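Local coordinates for hypoxanthine-guanine phosphoribosyltransferase (PDB 1PZM), which probably converts guanine and hypoxanthine to GMP and IMP, transferring the 5-phosphoribosyl group from 5-phosphoribosylpyrophosphate onto the purine in purine salvage, at residues Thr26-Gln30 with Glu31-Ala35; Ala73-Ala76 with Arg77-Asp81. All blocks are in the same frame, centred on the assembly; numbering follows the deposited sequence. Where two conformers were deposited one is given.

Contact 1 (Thr26-Gln30 with Glu31-Ala35); sequences TLVTQ and EQVWA
Q30 and W34, one helical turn apart, make the tight side of this contact. The Q30 side chain lies alongside the indole and points the same way, its amide plane only 7° from the ring plane. Its CG sits 3.6 Å from the centroid of the W34 six-membered ring, a CH-pi contact over the face, and its CD lies 3.4 Å from W34 CH2. This overlap depends on an extended glutamine, with CG trans to the backbone N (chi1 165°). The amide oxygen OE1 accepts from R194; in one of the two deposited conformers of the exposed E31, NE2 also lies 3.0 Å from E31 OE2, so this second hold is doubtful. On the buried flank V28 CG1 meets V33 CG2 at 3.6 Å, the two valines crossing at about a right angle.

The other side is looser and more polar. T29 is the N-cap, and with Q32 it forms a capping box. T29 OG1 accepts from Q32 N at 3.2 Å, and in return Q32 OE1 takes the T29 N-H at 2.9 Å, though from above its carbonyl plane rather than on a lone pair. A water donates to both Q32 OE1 and L27 O, so solvent takes part in holding this exposed glutamine.

Backbone bonds V33 N to T29 O and W34 N to Q30 O start the helix. L27 and V28 form a classic beta bulge opposite I196. The edge strand 23-28, which lies beside strand 196-199 in its antiparallel sheet, ends at V28, and T29 alone separates it from helix 30-48, with V33 packed on I196 and Y182.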
ATOM      1  N   THR A  26      16.899 -16.019  -0.825  1.00 34.64           N
ATOM      2  CA  THR A  26      16.629 -14.677  -0.379  1.00 31.06           C
ATOM      3  C   THR A  26      17.634 -13.786  -1.055  1.00 29.83           C
ATOM      4  O   THR A  26      18.834 -14.035  -0.933  1.00 30.06           O
ATOM      5  CB  THR A  26      16.844 -14.641   1.150  1.00 31.39           C
ATOM      6  OG1 THR A  26      15.896 -15.532   1.738  1.00 32.19           O
ATOM      7  CG2 THR A  26      16.501 -13.253   1.744  1.00 28.89           C
ATOM      8  N   LEU A  27      17.154 -12.761  -1.754  1.00 26.05           N
ATOM      9  CA  LEU A  27      18.033 -11.856  -2.460  1.00 25.53           C
ATOM     10  C   LEU A  27      18.314 -10.663  -1.516  1.00 25.41           C
ATOM     11  O   LEU A  27      19.466 -10.303  -1.323  1.00 22.57           O
ATOM     12  CB  LEU A  27      17.406 -11.369  -3.783  1.00 25.01           C
ATOM     13  CG  LEU A  27      18.346 -10.440  -4.607  1.00 25.36           C
ATOM     14  CD1 LEU A  27      19.720 -11.120  -5.095  1.00 27.14           C
ATOM     15  CD2 LEU A  27      17.608  -9.819  -5.815  1.00 26.55           C
ATOM     16  N   VAL A  28      17.253 -10.100  -0.887  1.00 23.28           N
ATOM     17  CA  VAL A  28      17.426  -8.953   0.010  1.00 22.33           C
ATOM     18  C   VAL A  28      16.455  -9.135   1.166  1.00 23.50           C
ATOM     19  O   VAL A  28      15.264  -9.374   0.920  1.00 20.51           O
ATOM     20  CB  VAL A  28      17.049  -7.595  -0.680  1.00 23.22           C
ATOM     21  CG1 VAL A  28      17.513  -6.391   0.184  1.00 19.30           C
ATOM     22  CG2 VAL A  28      17.629  -7.513  -2.145  1.00 22.82           C
ATOM     23  N   THR A  29      16.958  -9.032   2.412  1.00 21.71           N
ATOM     24  CA  THR A  29      16.078  -9.181   3.520  1.00 24.00           C
ATOM     25  C   THR A  29      15.329  -7.871   3.706  1.00 22.68           C
ATOM     26  O   THR A  29      15.749  -6.763   3.217  1.00 21.72           O
ATOM     27  CB  THR A  29      16.792  -9.551   4.806  1.00 25.06           C
ATOM     28  OG1 THR A  29      17.671  -8.460   5.166  1.00 23.44           O
ATOM     29  CG2 THR A  29      17.670 -10.808   4.622  1.00 27.19           C
ATOM     30  N   GLN A  30      14.216  -8.034   4.377  1.00 20.27           N
ATOM     31  CA  GLN A  30      13.429  -6.911   4.872  1.00 21.06           C
ATOM     32  C   GLN A  30      14.284  -5.786   5.567  1.00 20.94           C
ATOM     33  O   GLN A  30      14.161  -4.562   5.237  1.00 18.65           O
ATOM     34  CB  GLN A  30      12.361  -7.463   5.856  1.00 21.36           C
ATOM     35  CG  GLN A  30      11.673  -6.426   6.754  1.00 19.40           C
ATOM     36  CD  GLN A  30      10.556  -7.041   7.580  1.00 20.00           C
ATOM     37  OE1 GLN A  30       9.401  -7.171   7.068  1.00 19.69           O
ATOM     38  NE2 GLN A  30      10.859  -7.441   8.872  1.00 22.23           N
ATOM     39  N   GLU A  31      15.143  -6.215   6.497  1.00 20.20           N
ATOM     40  CA  GLU A  31      16.030  -5.295   7.230  1.00 21.46           C
ATOM     41  C   GLU A  31      16.922  -4.509   6.244  1.00 22.34           C
ATOM     42  O   GLU A  31      17.161  -3.299   6.414  1.00 23.53           O
ATOM     43  CB  GLU A  31      16.931  -6.113   8.203  1.00 20.82           C
ATOM     44  CG  GLU A  31      16.092  -6.689   9.375  0.50 20.46           C
ATOM     45  CD  GLU A  31      14.911  -7.626   8.958  0.50 18.29           C
ATOM     46  OE1 GLU A  31      15.113  -8.510   8.092  0.50 18.42           O
ATOM     47  OE2 GLU A  31      13.801  -7.501   9.586  0.50 18.11           O
ATOM     48  N   GLN A  32      17.476  -5.220   5.256  1.00 22.07           N
ATOM     49  CA  GLN A  32      18.394  -4.604   4.289  1.00 21.90           C
ATOM     50  C   GLN A  32      17.598  -3.613   3.400  1.00 20.20           C
ATOM     51  O   GLN A  32      18.124  -2.562   2.987  1.00 21.11           O
ATOM     52  CB  GLN A  32      19.106  -5.699   3.431  1.00 21.10           C
ATOM     53  CG  GLN A  32      20.171  -6.525   4.198  1.00 21.49           C
ATOM     54  CD  GLN A  32      20.424  -7.894   3.552  1.00 24.84           C
ATOM     55  OE1 GLN A  32      19.779  -8.242   2.546  1.00 21.11           O
ATOM     56  NE2 GLN A  32      21.358  -8.673   4.112  1.00 21.68           N
ATOM     57  N   VAL A  33      16.361  -3.973   3.054  1.00 19.50           N
ATOM     58  CA  VAL A  33      15.505  -3.075   2.221  1.00 18.35           C
ATOM     59  C   VAL A  33      15.225  -1.807   3.051  1.00 18.56           C
ATOM     60  O   VAL A  33      15.379  -0.663   2.583  1.00 18.40           O
ATOM     61  CB  VAL A  33      14.134  -3.748   1.878  1.00 18.73           C
ATOM     62  CG1 VAL A  33      13.145  -2.744   1.256  1.00 18.17           C
ATOM     63  CG2 VAL A  33      14.309  -4.967   0.920  1.00 19.01           C
ATOM     64  N   TRP A  34      14.871  -2.008   4.316  1.00 17.51           N
ATOM     65  CA  TRP A  34      14.663  -0.869   5.165  1.00 18.38           C
ATOM     66  C   TRP A  34      15.879   0.040   5.382  1.00 19.98           C
ATOM     67  O   TRP A  34      15.730   1.260   5.282  1.00 20.22           O
ATOM     68  CB  TRP A  34      14.143  -1.310   6.522  1.00 20.65           C
ATOM     69  CG  TRP A  34      12.700  -1.825   6.474  1.00 19.05           C
ATOM     70  CD1 TRP A  34      11.708  -1.590   5.502  1.00 19.05           C
ATOM     71  CD2 TRP A  34      12.064  -2.546   7.528  1.00 19.91           C
ATOM     72  NE1 TRP A  34      10.505  -2.191   5.889  1.00 17.14           N
ATOM     73  CE2 TRP A  34      10.700  -2.775   7.136  1.00 21.18           C
ATOM     74  CE3 TRP A  34      12.516  -3.079   8.758  1.00 21.93           C
ATOM     75  CZ2 TRP A  34       9.799  -3.501   7.961  1.00 22.32           C
ATOM     76  CZ3 TRP A  34      11.596  -3.805   9.579  1.00 22.39           C
ATOM     77  CH2 TRP A  34      10.274  -4.018   9.143  1.00 23.45           C
ATOM     78  N   ALA A  35      17.049  -0.535   5.649  1.00 18.46           N
ATOM     79  CA  ALA A  35      18.252   0.265   5.748  1.00 20.93           C
ATOM     80  C   ALA A  35      18.572   1.054   4.448  1.00 20.85           C
ATOM     81  O   ALA A  35      18.919   2.236   4.545  1.00 20.71           O
ATOM     82  CB  ALA A  35      19.494  -0.589   6.183  1.00 21.27           C
TER
HETATM   83  O   HOH W   1      21.053  -8.432   0.186  1.00 30.60           O

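Contact 2 (Ala73-Ala76 with Arg77-Asp81); sequences ADLA and RFLAD
R77 folds back along its own helix to reach two acceptors on the preceding turn. Its NE donates to A73 O at 2.9 Å, coming from above that carbonyl's plane, while NH2 makes a salt bridge with D74 OD1 at 2.8 Å, a bent and weak hydrogen bond at 129°. Carboxylate and guanidinium planes stand 45° apart. The bend in the arginine chain at chi3 (-78°) turns NE and NH2 back toward A73 and D74.

Farther round the helix, F78 lays CD1 against D74 O, 3.2 Å away, and L79 CD1 touches L75 CG at 4.0 Å on the inner flank. Regular i to i+4 bonds, such as F78 N to D74 O, keep these side chains in step.

In the next shell, D74 OD2 accepts from Y182 OH and also pairs with R77 NH1 of the second subunit. R77 NH1 returns the pairing to D74 of that subunit, and F78 makes a cation-pi contact with R194 of the second subunit. L79 packs on strand 59-64 and F78 on helix 30-48. This is the helix of a beta-alpha-beta crossover, strands 59-64 and 86-91, with one face serving as a subunit interface.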
ATOM      1  N   ALA A  73       4.324   2.301   1.115  1.00 18.58           N
ATOM      2  CA  ALA A  73       3.936   2.399   2.528  1.00 17.41           C
ATOM      3  C   ALA A  73       5.149   2.630   3.398  1.00 17.58           C
ATOM      4  O   ALA A  73       5.074   3.397   4.366  1.00 16.94           O
ATOM      5  CB  ALA A  73       3.255   1.125   2.965  1.00 16.59           C
ATOM      6  N   ASP A  74       6.241   1.918   3.094  1.00 15.78           N
ATOM      7  CA  ASP A  74       7.444   1.991   3.950  1.00 18.06           C
ATOM      8  C   ASP A  74       8.265   3.274   3.611  1.00 18.38           C
ATOM      9  O   ASP A  74       8.683   3.999   4.481  1.00 17.91           O
ATOM     10  CB  ASP A  74       8.308   0.741   3.688  1.00 18.68           C
ATOM     11  CG  ASP A  74       7.717  -0.535   4.307  1.00 21.14           C
ATOM     12  OD1 ASP A  74       6.589  -0.480   4.923  1.00 17.88           O
ATOM     13  OD2 ASP A  74       8.334  -1.644   4.222  1.00 20.11           O
ATOM     14  N   LEU A  75       8.446   3.567   2.322  1.00 18.20           N
ATOM     15  CA  LEU A  75       9.152   4.799   1.926  1.00 19.03           C
ATOM     16  C   LEU A  75       8.437   6.022   2.475  1.00 20.50           C
ATOM     17  O   LEU A  75       9.109   6.939   2.932  1.00 21.22           O
ATOM     18  CB  LEU A  75       9.273   4.920   0.408  1.00 17.51           C
ATOM     19  CG  LEU A  75       9.821   6.226  -0.177  1.00 21.64           C
ATOM     20  CD1 LEU A  75      11.346   6.551   0.162  1.00 16.71           C
ATOM     21  CD2 LEU A  75       9.580   6.249  -1.766  1.00 21.08           C
ATOM     22  N   ALA A  76       7.087   6.054   2.392  1.00 20.84           N
ATOM     23  CA  ALA A  76       6.340   7.165   3.008  1.00 21.84           C
ATOM     24  C   ALA A  76       6.750   7.421   4.464  1.00 21.28           C
ATOM     25  O   ALA A  76       6.971   8.559   4.846  1.00 20.50           O
ATOM     26  CB  ALA A  76       4.772   7.006   2.917  1.00 21.20           C
ATOM     27  N   ARG A  77       6.841   6.357   5.258  1.00 21.05           N
ATOM     28  CA  ARG A  77       7.236   6.478   6.666  1.00 20.36           C
ATOM     29  C   ARG A  77       8.711   6.875   6.922  1.00 22.06           C
ATOM     30  O   ARG A  77       8.995   7.659   7.793  1.00 22.44           O
ATOM     31  CB  ARG A  77       6.844   5.222   7.438  1.00 18.94           C
ATOM     32  CG  ARG A  77       5.307   5.058   7.560  1.00 16.96           C
ATOM     33  CD  ARG A  77       4.907   3.736   8.129  1.00 16.55           C
ATOM     34  NE  ARG A  77       4.972   2.628   7.167  1.00 14.90           N
ATOM     35  CZ  ARG A  77       4.463   1.426   7.500  1.00 20.20           C
ATOM     36  NH1 ARG A  77       3.844   1.257   8.732  1.00 15.15           N
ATOM     37  NH2 ARG A  77       4.525   0.412   6.650  1.00 17.05           N
ATOM     38  N   PHE A  78       9.640   6.368   6.139  1.00 21.91           N
ATOM     39  CA  PHE A  78      11.009   6.895   6.152  1.00 23.40           C
ATOM     40  C   PHE A  78      11.125   8.390   5.786  1.00 24.19           C
ATOM     41  O   PHE A  78      11.937   9.135   6.373  1.00 25.47           O
ATOM     42  CB  PHE A  78      11.934   6.024   5.245  1.00 23.37           C
ATOM     43  CG  PHE A  78      12.180   4.651   5.816  1.00 23.34           C
ATOM     44  CD1 PHE A  78      11.801   3.514   5.109  1.00 22.34           C
ATOM     45  CD2 PHE A  78      12.721   4.517   7.114  1.00 23.35           C
ATOM     46  CE1 PHE A  78      11.975   2.228   5.686  1.00 24.22           C
ATOM     47  CE2 PHE A  78      12.884   3.266   7.716  1.00 25.93           C
ATOM     48  CZ  PHE A  78      12.504   2.095   6.983  1.00 23.54           C
ATOM     49  N   LEU A  79      10.327   8.826   4.823  1.00 23.54           N
ATOM     50  CA  LEU A  79      10.255  10.252   4.487  1.00 24.46           C
ATOM     51  C   LEU A  79       9.667  11.096   5.659  1.00 25.63           C
ATOM     52  O   LEU A  79      10.187  12.193   5.990  1.00 27.11           O
ATOM     53  CB  LEU A  79       9.472  10.435   3.172  1.00 24.14           C
ATOM     54  CG  LEU A  79      10.191  10.085   1.873  1.00 22.52           C
ATOM     55  CD1 LEU A  79       9.184  10.123   0.649  1.00 20.94           C
ATOM     56  CD2 LEU A  79      11.424  10.961   1.593  1.00 22.01           C
ATOM     57  N   ALA A  80       8.669  10.543   6.346  1.00 22.84           N
ATOM     58  CA  ALA A  80       8.196  11.158   7.580  1.00 24.57           C
ATOM     59  C   ALA A  80       9.336  11.309   8.587  1.00 25.95           C
ATOM     60  O   ALA A  80       9.454  12.370   9.221  1.00 26.84           O
ATOM     61  CB  ALA A  80       7.082  10.336   8.213  1.00 22.46           C
ATOM     62  N   ASP A  81      10.156  10.270   8.756  1.00 26.39           N
ATOM     63  CA  ASP A  81      11.346  10.367   9.661  1.00 28.49           C
ATOM     64  C   ASP A  81      12.289  11.537   9.291  1.00 30.27           C
ATOM     65  O   ASP A  81      12.982  12.120  10.174  1.00 30.22           O
ATOM     66  CB  ASP A  81      12.199   9.100   9.612  1.00 27.27           C
ATOM     67  CG  ASP A  81      11.473   7.868  10.109  1.00 28.46           C
ATOM     68  OD1 ASP A  81      10.383   7.947  10.730  1.00 26.04           O
ATOM     69  OD2 ASP A  81      11.948   6.748   9.895  1.00 29.19           O
TER

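Contact 1 comes first along the chain, at the start of helix 30-48, and contact 2 follows on helix 69-81; their centres are 16 Å apart. They meet directly: W34 NE1 lies 2.8 Å from D74 OD2, a probable hydrogen bond, and W34 O packs against F78 CZ. The two helices thus pack against each other. V33 touches I196 of the antiparallel sheet, L79 touches L59 and L61 of the parallel sheet, and R77 and D74 pair across the dimer, where W34 packs on R77 of the second subunit. The L27 side chain of contact 1 comes within about 8 Å of the bound GMP; contact 2 is farther off, the L75 side chain about 11 Å from that of GMP-binding D126.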